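Local coordinates for protein cytochrome P450 monooxygenase (Rhodococcus sp. ECU0066, PDB 6KBH) that probably catalyses monooxygenation at its heme as a self-sufficient cytochrome P450, carrying in one chain the FMN and [2Fe-2S] modules expected to supply electrons, at residues P154-L159 with L185-H190; M179-P184 with A282-T287; S291-R296 with R434-V439. One frame throughout, in Å; residues are numbered along the deposited sequence.

Contact 1: residues P154-L159 with L185-H190; sequences PMVRRL and LTVALH
M155 lies against V187 and H190, and L159 beside it reaches the same two residues, where helix 153-164 meets helix 183-192. The two axes approach to 10.1 Å and run nearly antiparallel, at 153°. By their place in the chain these helices probably correspond to D and E of the P450 fold, members of its core four-helix bundle.

Most of the contact is apolar. M155 CG stands anti to the backbone N (chi1 169°), which sends the chain toward the neighbouring helix; bends at the next two torsions then lay SD 3.6 Å from V187 CB and fold CE back to 3.6 Å from H190 CB. The L159 and V187 side chains slide past each other in opposite directions, bringing L159 CD1 to 3.6 Å from V187 CG1, beside the sulfur. The same methyl touches T186 OG1, a hydroxyl already bonded to the V183 carbonyl one turn back, and H190 CD2. V156 touches V187 more lightly and turns to M401 and I405 of helix 396-413.

The aromatic interactions gather on the imidazole. M155 CG makes an off-centre CH-pi contact, 4.2 Å from the H190 ring centroid, while SD sits more obliquely. Exchanging M155 for an alanine would probably leave a gap between the helices beside V187 and, without the sulfur and CG contacts, leave the H190 ring freer to turn.

The polar part is looser. R158 NH2 brings the edge of its guanidinium to H190 NE2 at 3.8 Å, the two planes almost perpendicular (86°), and no hydrogen bond forms; R158 NH1 pairs with E162. Cohesion between the segments thus rests on sulfur, methyl and ring surfaces, while the R158 guanidinium and the T186 hydroxyl have polar partners within their own helices.

Contact 2: residues M179-P184 with A282-T287; sequences MLWEVP and AAHETT. With HEM (protoporphyrin IX containing Fe), chain C.
In both W181 (chi1 179°) and H284 (chi1 180°), CG is anti to the backbone N, and in this setting the ends of both side chains reach the other segment, where the rings meet. H284 belongs to A-A-H-E-T-T at 282-287, which matches the P450 I-helix signature (A/G)Gx(D/E)T(T/S) apart from alanine for its glycine; here the long helix is interrupted beside the heme. E285 and T286 correspond to the acid-alcohol pair that takes part in oxygen activation in P450 relatives, a role only inferred here.

The imidazole meets W181 in two ways. Its NE2 donates to W181 O, nearly along the C=O axis and with the oxygen in the ring plane, while its CE1 edge lies over one face of the indole, 3.4 Å from W181 CE2. The result is an edge-to-face pair with planes at 55°. E285 runs alongside the indole and sets OE1 at its edge, near CH2; OE2 accepts the backbone N-H of H209. P184 CG packs on T287 CG2 at 3.7 Å, joining the start of helix 183-192 to helix 284-300.

The heme lies beyond this layer. A283 CB meets the porphyrin methyl CMC at 3.5 Å. Two threonine hydroxyls take up carbonyls at the interruption, T287 OG1 donating to A283 O and T286 OG1 to A282 O, the latter from above the carbonyl plane. T286 OG1 itself rests 3.3 Å from HEM C4B.

Contact 3: residues S291-R296 with R434-V439; sequences SANALR and RGPDHV
N293 reaches from helix 284-300, the P450 I-helix, to the R434 carbonyl, G435 CA and the P436 ring, in the loop that leads into strand 440-442. Its CB leaves the helix across the direction of the loop, and CG, anti to the carbonyl carbon (chi1 -64°), turns the amide back toward it. CG comes 3.8 Å from R434 O. From there the amide divides its work. OD1 faces carbon, lying 3.5 Å from G435 CA and 3.2 Å from P436 CD; P436 N, having no hydrogen, cannot donate to it. ND2 forms the sole hydrogen bond between the segments, to R434 O at 3.0 Å. The N-H points almost straight at the oxygen (169°), which lies close to the plane of the amide, although ND2 stands well out of the R434 carbonyl plane (35°).

Next to the amide, A292 CB presses on the P436 ring, 3.5 Å from CG, so the proline is touched by a methyl and by the N293 oxygen. One turn along the helix, R296 CB lies 4.0 Å from V439 CG2, and the R296 chain bends at its second torsion, about the CB-CG bond. Its NE then forms a salt bridge with E300. R434 sends its own guanidinium elsewhere, to Q51 O and to the ring of Y427, while V439 N is bonded to D174 OD1.

The contact therefore joins the helix to an irregular segment late in the P450 domain, with little help from paired charges. A neutral amide meets the loop at the R434 carbonyl and at the carbons of G435 and P436, and apolar carbons fill the rest; the single bond is consistent with an amide turned so that its N-H side faces the R434 carbonyl and its oxygen the C-H groups that follow.

Overall arrangement
All three contacts lie in the heme domain, on the same chain as the FMN and [2Fe-2S] modules. Contacts 1 and 2 have centres 10 Å apart, share helix 183-192 and interleave along the sequence; they touch where L185 packs on H284 and A188 on A283. Contact 2 hands on to contact 3, 11 Å away, through helix 284-300, with L180 against S291. Contacts 1 and 3, 20 Å apart, do not touch and follow one another in the chain. The series thus runs from helix 153-164, in a partly buried contact, through the heme-lining helix 284-300 to the late loop 434-439, tying distant parts of the sequence around the central helix of the P450 fold.

Contact 1: residues P154-L159 with L185-H190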
loop_
_atom_site.group_PDB
_atom_site.type_symbol
_atom_site.label_atom_id
_atom_site.label_comp_id
_atom_site.label_asym_id
_atom_site.label_seq_id
_atom_site.Cartn_x
_atom_site.Cartn_y
_atom_site.Cartn_z
ATOM N N PRO A 154 16.835 -1.976 9.150
ATOM C CA PRO A 154 18.285 -2.173 9.000
ATOM C C PRO A 154 18.693 -3.635 8.977
ATOM O O PRO A 154 19.666 -3.983 8.295
ATOM C CB PRO A 154 18.869 -1.446 10.222
ATOM C CG PRO A 154 17.821 -0.468 10.614
ATOM C CD PRO A 154 16.525 -1.161 10.340
ATOM N N MET A 155 17.978 -4.501 9.698
ATOM C CA MET A 155 18.359 -5.908 9.774
ATOM C C MET A 155 18.222 -6.601 8.422
ATOM O O MET A 155 19.092 -7.388 8.031
ATOM C CB MET A 155 17.514 -6.616 10.834
ATOM C CG MET A 155 17.615 -8.135 10.835
ATOM S SD MET A 155 16.406 -8.934 9.758
ATOM C CE MET A 155 14.867 -8.383 10.489
ATOM N N VAL A 156 17.131 -6.332 7.700
ATOM C CA VAL A 156 16.918 -6.993 6.417
ATOM C C VAL A 156 17.869 -6.442 5.361
ATOM O O VAL A 156 18.324 -7.180 4.479
ATOM C CB VAL A 156 15.443 -6.863 5.994
ATOM C CG1 VAL A 156 14.964 -5.438 6.164
ATOM C CG2 VAL A 156 15.243 -7.330 4.556
ATOM N N ARG A 157 18.197 -5.150 5.432
ATOM C CA ARG A 157 19.187 -4.593 4.515
ATOM C C ARG A 157 20.557 -5.220 4.745
ATOM O O ARG A 157 21.298 -5.481 3.789
ATOM C CB ARG A 157 19.253 -3.076 4.673
ATOM C CG ARG A 157 18.033 -2.345 4.142
ATOM C CD ARG A 157 18.198 -0.843 4.258
ATOM N NE ARG A 157 17.075 -0.128 3.667
ATOM C CZ ARG A 157 16.976 0.158 2.374
ATOM N NH1 ARG A 157 17.935 -0.214 1.535
ATOM N NH2 ARG A 157 15.917 0.813 1.919
ATOM N N ARG A 158 20.914 -5.456 6.010
ATOM C CA ARG A 158 22.157 -6.159 6.318
ATOM C C ARG A 158 22.149 -7.564 5.728
ATOM O O ARG A 158 23.096 -7.969 5.045
ATOM C CB ARG A 158 22.366 -6.208 7.834
ATOM C CG ARG A 158 23.638 -6.926 8.269
ATOM C CD ARG A 158 23.780 -6.959 9.788
ATOM N NE ARG A 158 22.847 -7.891 10.419
ATOM C CZ ARG A 158 23.073 -9.194 10.562
ATOM N NH1 ARG A 158 24.201 -9.727 10.115
ATOM N NH2 ARG A 158 22.169 -9.965 11.152
ATOM N N LEU A 159 21.074 -8.318 5.972
ATOM C CA LEU A 159 21.025 -9.708 5.528
ATOM C C LEU A 159 20.912 -9.810 4.011
ATOM O O LEU A 159 21.476 -10.729 3.405
ATOM C CB LEU A 159 19.861 -10.431 6.202
ATOM C CG LEU A 159 20.015 -10.656 7.705
ATOM C CD1 LEU A 159 18.722 -11.177 8.302
ATOM C CD2 LEU A 159 21.161 -11.617 7.981
ATOM N N LEU A 185 13.945 -16.521 5.523
ATOM C CA LEU A 185 13.955 -17.364 6.711
ATOM C C LEU A 185 14.652 -16.664 7.870
ATOM O O LEU A 185 14.167 -16.692 9.007
ATOM C CB LEU A 185 14.626 -18.700 6.392
ATOM C CG LEU A 185 14.738 -19.716 7.527
ATOM C CD1 LEU A 185 13.367 -20.042 8.099
ATOM C CD2 LEU A 185 15.431 -20.977 7.035
ATOM N N THR A 186 15.794 -16.021 7.599
ATOM C CA THR A 186 16.558 -15.382 8.668
ATOM C C THR A 186 15.811 -14.186 9.250
ATOM O O THR A 186 15.726 -14.039 10.475
ATOM C CB THR A 186 17.940 -14.952 8.162
ATOM O OG1 THR A 186 17.801 -14.153 6.980
ATOM C CG2 THR A 186 18.818 -16.168 7.867
ATOM N N VAL A 187 15.269 -13.315 8.393
ATOM C CA VAL A 187 14.588 -12.136 8.925
ATOM C C VAL A 187 13.333 -12.546 9.682
ATOM O O VAL A 187 12.935 -11.876 10.642
ATOM C CB VAL A 187 14.265 -11.119 7.811
ATOM C CG1 VAL A 187 15.443 -10.953 6.862
ATOM C CG2 VAL A 187 13.009 -11.502 7.076
ATOM N N ALA A 188 12.696 -13.649 9.280
ATOM C CA ALA A 188 11.579 -14.155 10.062
ATOM C C ALA A 188 12.040 -14.531 11.460
ATOM O O ALA A 188 11.393 -14.179 12.451
ATOM C CB ALA A 188 10.930 -15.350 9.365
ATOM N N LEU A 189 13.188 -15.203 11.565
ATOM C CA LEU A 189 13.742 -15.494 12.881
ATOM C C LEU A 189 14.030 -14.207 13.646
ATOM O O LEU A 189 13.725 -14.105 14.840
ATOM C CB LEU A 189 15.000 -16.350 12.739
ATOM C CG LEU A 189 14.687 -17.756 12.226
ATOM C CD1 LEU A 189 15.951 -18.468 11.807
ATOM C CD2 LEU A 189 13.939 -18.558 13.279
ATOM N N HIS A 190 14.581 -13.197 12.967
ATOM C CA HIS A 190 14.842 -11.923 13.631
ATOM C C HIS A 190 13.548 -11.197 13.981
ATOM O O HIS A 190 13.458 -10.552 15.033
ATOM C CB HIS A 190 15.735 -11.042 12.757
ATOM C CG HIS A 190 17.195 -11.362 12.867
ATOM N ND1 HIS A 190 17.896 -11.248 14.048
ATOM C CD2 HIS A 190 18.088 -11.782 11.939
ATOM C CE1 HIS A 190 19.157 -11.591 13.845
ATOM N NE2 HIS A 190 19.299 -11.918 12.573
#

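Contact 2: residues M179-P184 with A282-T287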
loop_
_atom_site.group_PDB
_atom_site.type_symbol
_atom_site.label_atom_id
_atom_site.label_comp_id
_atom_site.label_asym_id
_atom_site.label_seq_id
_atom_site.Cartn_x
_atom_site.Cartn_y
_atom_site.Cartn_z
ATOM N N MET A 179 20.365 -16.796 -2.720
ATOM C CA MET A 179 19.837 -15.578 -2.114
ATOM C C MET A 179 18.408 -15.719 -1.604
ATOM O O MET A 179 18.175 -15.559 -0.399
ATOM C CB MET A 179 19.924 -14.429 -3.122
ATOM C CG MET A 179 19.393 -13.118 -2.593
ATOM S SD MET A 179 19.333 -11.849 -3.865
ATOM C CE MET A 179 18.594 -10.507 -2.936
ATOM N N LEU A 180 17.441 -16.038 -2.475
ATOM C CA LEU A 180 16.041 -15.783 -2.136
ATOM C C LEU A 180 15.419 -16.868 -1.275
ATOM O O LEU A 180 14.419 -16.598 -0.603
ATOM C CB LEU A 180 15.177 -15.599 -3.391
ATOM C CG LEU A 180 15.358 -14.417 -4.349
ATOM C CD1 LEU A 180 15.285 -13.097 -3.582
ATOM C CD2 LEU A 180 16.625 -14.508 -5.125
ATOM N N TRP A 181 15.961 -18.083 -1.280
ATOM C CA TRP A 181 15.412 -19.111 -0.404
ATOM C C TRP A 181 15.794 -18.866 1.050
ATOM O O TRP A 181 15.031 -19.215 1.960
ATOM C CB TRP A 181 15.888 -20.491 -0.849
ATOM C CG TRP A 181 15.376 -21.568 0.018
ATOM C CD1 TRP A 181 16.073 -22.263 0.957
ATOM C CD2 TRP A 181 14.039 -22.072 0.049
ATOM N NE1 TRP A 181 15.254 -23.181 1.569
ATOM C CE2 TRP A 181 13.999 -23.083 1.029
ATOM C CE3 TRP A 181 12.872 -21.771 -0.660
ATOM C CZ2 TRP A 181 12.839 -23.795 1.319
ATOM C CZ3 TRP A 181 11.720 -22.479 -0.372
ATOM C CH2 TRP A 181 11.713 -23.480 0.609
ATOM N N GLU A 182 16.953 -18.255 1.284
ATOM C CA GLU A 182 17.514 -18.143 2.624
ATOM C C GLU A 182 17.061 -16.883 3.354
ATOM O O GLU A 182 16.609 -16.963 4.501
ATOM C CB GLU A 182 19.043 -18.178 2.552
ATOM C CG GLU A 182 19.628 -19.466 1.991
ATOM C CD GLU A 182 19.477 -20.649 2.929
ATOM O OE1 GLU A 182 19.049 -20.454 4.086
ATOM O OE2 GLU A 182 19.801 -21.778 2.508
ATOM N N VAL A 183 17.186 -15.718 2.708
ATOM C CA VAL A 183 17.024 -14.446 3.419
ATOM C C VAL A 183 15.673 -14.347 4.140
ATOM O O VAL A 183 15.658 -13.964 5.315
ATOM C CB VAL A 183 17.277 -13.268 2.478
ATOM C CG1 VAL A 183 17.169 -11.958 3.242
ATOM C CG2 VAL A 183 18.640 -13.381 1.828
ATOM N N PRO A 184 14.536 -14.663 3.504
ATOM C CA PRO A 184 13.265 -14.554 4.245
ATOM C C PRO A 184 13.199 -15.420 5.487
ATOM O O PRO A 184 12.468 -15.086 6.428
ATOM C CB PRO A 184 12.216 -14.969 3.202
ATOM C CG PRO A 184 12.845 -14.639 1.903
ATOM C CD PRO A 184 14.297 -14.962 2.082
ATOM N N ALA A 282 4.708 -19.424 7.989
ATOM C CA ALA A 282 3.903 -18.440 7.280
ATOM C C ALA A 282 4.767 -17.434 6.539
ATOM O O ALA A 282 4.260 -16.729 5.659
ATOM C CB ALA A 282 2.977 -17.714 8.256
ATOM N N ALA A 283 6.059 -17.371 6.858
ATOM C CA ALA A 283 6.931 -16.299 6.402
ATOM C C ALA A 283 7.974 -16.724 5.383
ATOM O O ALA A 283 8.420 -15.886 4.596
ATOM C CB ALA A 283 7.655 -15.666 7.597
ATOM N N HIS A 284 8.381 -17.994 5.377
ATOM C CA HIS A 284 9.571 -18.380 4.617
ATOM C C HIS A 284 9.277 -18.608 3.134
ATOM O O HIS A 284 9.779 -17.878 2.274
ATOM C CB HIS A 284 10.202 -19.627 5.243
ATOM C CG HIS A 284 11.427 -20.102 4.528
ATOM N ND1 HIS A 284 11.885 -21.398 4.617
ATOM C CD2 HIS A 284 12.288 -19.453 3.710
ATOM C CE1 HIS A 284 12.978 -21.527 3.884
ATOM N NE2 HIS A 284 13.242 -20.362 3.322
ATOM N N GLU A 285 8.463 -19.621 2.812
ATOM C CA GLU A 285 8.318 -20.011 1.411
ATOM C C GLU A 285 7.514 -18.986 0.628
ATOM O O GLU A 285 7.834 -18.692 -0.531
ATOM C CB GLU A 285 7.656 -21.381 1.289
ATOM C CG GLU A 285 8.174 -22.448 2.219
ATOM C CD GLU A 285 7.822 -23.835 1.722
ATOM O OE1 GLU A 285 7.917 -24.074 0.498
ATOM O OE2 GLU A 285 7.412 -24.673 2.549
ATOM N N THR A 286 6.456 -18.445 1.235
ATOM C CA THR A 286 5.627 -17.467 0.544
ATOM C C THR A 286 6.445 -16.257 0.114
ATOM O O THR A 286 6.267 -15.741 -0.994
ATOM C CB THR A 286 4.467 -17.045 1.441
ATOM O OG1 THR A 286 4.976 -16.661 2.724
ATOM C CG2 THR A 286 3.490 -18.191 1.620
ATOM N N THR A 287 7.361 -15.800 0.971
ATOM C CA THR A 287 8.183 -14.650 0.606
ATOM C C THR A 287 9.244 -15.037 -0.416
ATOM O O THR A 287 9.449 -14.325 -1.405
ATOM C CB THR A 287 8.824 -14.041 1.853
ATOM O OG1 THR A 287 7.798 -13.634 2.768
ATOM C CG2 THR A 287 9.663 -12.826 1.480
HETATM C CHA HEM C . -2.372 -15.518 6.600
HETATM C CHB HEM C . -0.315 -15.021 2.021
HETATM C CHC HEM C . 4.266 -13.490 4.184
HETATM C CHD HEM C . 2.192 -13.990 8.707
HETATM C C1A HEM C . -1.959 -15.435 5.198
HETATM C C2A HEM C . -3.044 -15.818 4.288
HETATM C C3A HEM C . -2.478 -15.677 3.019
HETATM C C4A HEM C . -1.087 -15.222 3.283
HETATM C CMA HEM C . -3.140 -15.938 1.702
HETATM C CAA HEM C . -4.445 -16.238 4.613
HETATM C CBA HEM C . -5.487 -15.196 4.349
HETATM C CGA HEM C . -6.878 -15.408 4.843
HETATM O O1A HEM C . -7.044 -16.622 5.131
HETATM O O2A HEM C . -7.503 -14.312 4.833
HETATM C C1B HEM C . 1.107 -14.572 2.145
HETATM C C2B HEM C . 2.051 -14.305 0.965
HETATM C C3B HEM C . 3.481 -13.823 1.650
HETATM C C4B HEM C . 3.242 -13.861 3.147
HETATM C CMB HEM C . 1.740 -14.456 -0.485
HETATM C CAB HEM C . 4.748 -13.449 0.960
HETATM C CBB HEM C . 4.683 -12.423 -0.118
HETATM C C1C HEM C . 3.796 -13.590 5.595
HETATM C C2C HEM C . 4.868 -13.218 6.482
HETATM C C3C HEM C . 4.323 -13.352 7.740
HETATM C C4C HEM C . 2.960 -13.790 7.481
HETATM C CMC HEM C . 6.250 -12.783 6.123
HETATM C CAC HEM C . 5.001 -13.071 9.045
HETATM C CBC HEM C . 5.400 -14.182 9.948
HETATM C C1D HEM C . 0.842 -14.435 8.339
HETATM C C2D HEM C . -0.026 -14.667 9.540
HETATM C C3D HEM C . -1.462 -15.149 8.886
HETATM C C4D HEM C . -1.202 -15.118 7.407
HETATM C CMD HEM C . 0.353 -14.496 10.970
HETATM C CAD HEM C . -2.710 -15.506 9.613
HETATM C CBD HEM C . -3.518 -14.353 10.110
HETATM C CGD HEM C . -4.938 -14.620 10.452
HETATM O O1D HEM C . -5.270 -15.701 9.908
HETATM O O2D HEM C . -5.406 -13.698 11.168
HETATM N NA HEM C . -0.744 -15.069 4.606
HETATM N NB HEM C . 1.787 -14.242 3.444
HETATM N NC HEM C . 2.607 -13.947 6.189
HETATM N ND HEM C . 0.208 -14.640 6.959
HETATM FE FE HEM C . 1.062 -14.582 5.176
#

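Contact 3: residues S291-R296 with R434-V439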
loop_
_atom_site.group_PDB
_atom_site.type_symbol
_atom_site.label_atom_id
_atom_site.label_comp_id
_atom_site.label_asym_id
_atom_site.label_seq_id
_atom_site.Cartn_x
_atom_site.Cartn_y
_atom_site.Cartn_z
ATOM N N SER A 291 9.594 -13.401 -4.107
ATOM C CA SER A 291 10.842 -12.846 -4.612
ATOM C C SER A 291 11.202 -13.457 -5.958
ATOM O O SER A 291 11.425 -12.746 -6.946
ATOM C CB SER A 291 11.962 -13.097 -3.605
ATOM O OG SER A 291 11.618 -12.681 -2.299
ATOM N N ALA A 292 11.256 -14.791 -6.007
ATOM C CA ALA A 292 11.664 -15.486 -7.221
ATOM C C ALA A 292 10.716 -15.196 -8.376
ATOM O O ALA A 292 11.159 -14.955 -9.505
ATOM C CB ALA A 292 11.753 -16.986 -6.952
ATOM N N ASN A 293 9.405 -15.210 -8.116
ATOM C CA ASN A 293 8.444 -14.882 -9.166
ATOM C C ASN A 293 8.707 -13.493 -9.731
ATOM O O ASN A 293 8.822 -13.317 -10.949
ATOM C CB ASN A 293 7.016 -14.971 -8.629
ATOM C CG ASN A 293 6.636 -16.370 -8.213
ATOM O OD1 ASN A 293 7.153 -17.348 -8.747
ATOM N ND2 ASN A 293 5.728 -16.474 -7.254
ATOM N N ALA A 294 8.820 -12.494 -8.850
ATOM C CA ALA A 294 8.986 -11.114 -9.297
ATOM C C ALA A 294 10.250 -10.943 -10.130
ATOM O O ALA A 294 10.230 -10.276 -11.172
ATOM C CB ALA A 294 9.004 -10.175 -8.092
ATOM N N LEU A 295 11.359 -11.537 -9.692
ATOM C CA LEU A 295 12.594 -11.429 -10.460
ATOM C C LEU A 295 12.481 -12.132 -11.809
ATOM O O LEU A 295 12.932 -11.599 -12.829
ATOM C CB LEU A 295 13.759 -11.982 -9.648
ATOM C CG LEU A 295 14.453 -10.889 -8.840
ATOM C CD1 LEU A 295 15.286 -11.491 -7.734
ATOM C CD2 LEU A 295 15.303 -10.032 -9.761
ATOM N N ARG A 296 11.878 -13.324 -11.844
ATOM C CA ARG A 296 11.619 -13.967 -13.129
ATOM C C ARG A 296 10.680 -13.114 -13.977
ATOM O O ARG A 296 10.930 -12.888 -15.164
ATOM C CB ARG A 296 11.037 -15.368 -12.914
ATOM C CG ARG A 296 11.117 -16.288 -14.133
ATOM C CD ARG A 296 9.849 -16.202 -14.971
ATOM N NE ARG A 296 9.807 -17.165 -16.071
ATOM C CZ ARG A 296 8.961 -18.189 -16.136
ATOM N NH1 ARG A 296 8.088 -18.392 -15.158
ATOM N NH2 ARG A 296 8.981 -19.009 -17.179
ATOM N N ARG A 434 3.406 -21.326 -5.240
ATOM C CA ARG A 434 3.977 -21.194 -6.578
ATOM C C ARG A 434 5.248 -20.359 -6.500
ATOM O O ARG A 434 5.201 -19.172 -6.162
ATOM C CB ARG A 434 2.975 -20.564 -7.546
ATOM C CG ARG A 434 3.545 -20.307 -8.922
ATOM C CD ARG A 434 2.456 -20.046 -9.944
ATOM N NE ARG A 434 2.990 -20.132 -11.298
ATOM C CZ ARG A 434 3.267 -21.276 -11.915
ATOM N NH1 ARG A 434 3.043 -22.433 -11.306
ATOM N NH2 ARG A 434 3.758 -21.265 -13.147
ATOM N N GLY A 435 6.373 -20.986 -6.824
ATOM C CA GLY A 435 7.645 -20.318 -6.932
ATOM C C GLY A 435 8.653 -21.239 -7.583
ATOM O O GLY A 435 8.697 -22.440 -7.301
ATOM N N PRO A 436 9.486 -20.698 -8.466
ATOM C CA PRO A 436 10.413 -21.553 -9.213
ATOM C C PRO A 436 11.442 -22.219 -8.317
ATOM O O PRO A 436 11.900 -21.656 -7.321
ATOM C CB PRO A 436 11.078 -20.583 -10.196
ATOM C CG PRO A 436 10.961 -19.248 -9.546
ATOM C CD PRO A 436 9.673 -19.269 -8.773
ATOM N N ASP A 437 11.792 -23.452 -8.686
ATOM C CA ASP A 437 12.895 -24.132 -8.020
ATOM C C ASP A 437 14.181 -23.332 -8.160
ATOM O O ASP A 437 14.996 -23.280 -7.232
ATOM C CB ASP A 437 13.072 -25.537 -8.599
ATOM C CG ASP A 437 11.870 -26.420 -8.350
ATOM O OD1 ASP A 437 11.139 -26.164 -7.372
ATOM O OD2 ASP A 437 11.659 -27.372 -9.129
ATOM N N HIS A 438 14.373 -22.695 -9.313
ATOM C CA HIS A 438 15.579 -21.930 -9.578
ATOM C C HIS A 438 15.258 -20.793 -10.534
ATOM O O HIS A 438 14.362 -20.900 -11.374
ATOM C CB HIS A 438 16.689 -22.793 -10.191
ATOM C CG HIS A 438 16.982 -24.039 -9.420
ATOM N ND1 HIS A 438 17.452 -24.020 -8.126
ATOM C CD2 HIS A 438 16.862 -25.345 -9.760
ATOM C CE1 HIS A 438 17.614 -25.260 -7.701
ATOM N NE2 HIS A 438 17.264 -26.083 -8.673
ATOM N N VAL A 439 16.004 -19.703 -10.391
ATOM C CA VAL A 439 16.093 -18.672 -11.414
ATOM C C VAL A 439 17.582 -18.433 -11.658
ATOM O O VAL A 439 18.337 -18.152 -10.719
ATOM C CB VAL A 439 15.325 -17.387 -11.026
ATOM C CG1 VAL A 439 16.133 -16.432 -10.178
ATOM C CG2 VAL A 439 14.798 -16.682 -12.262
#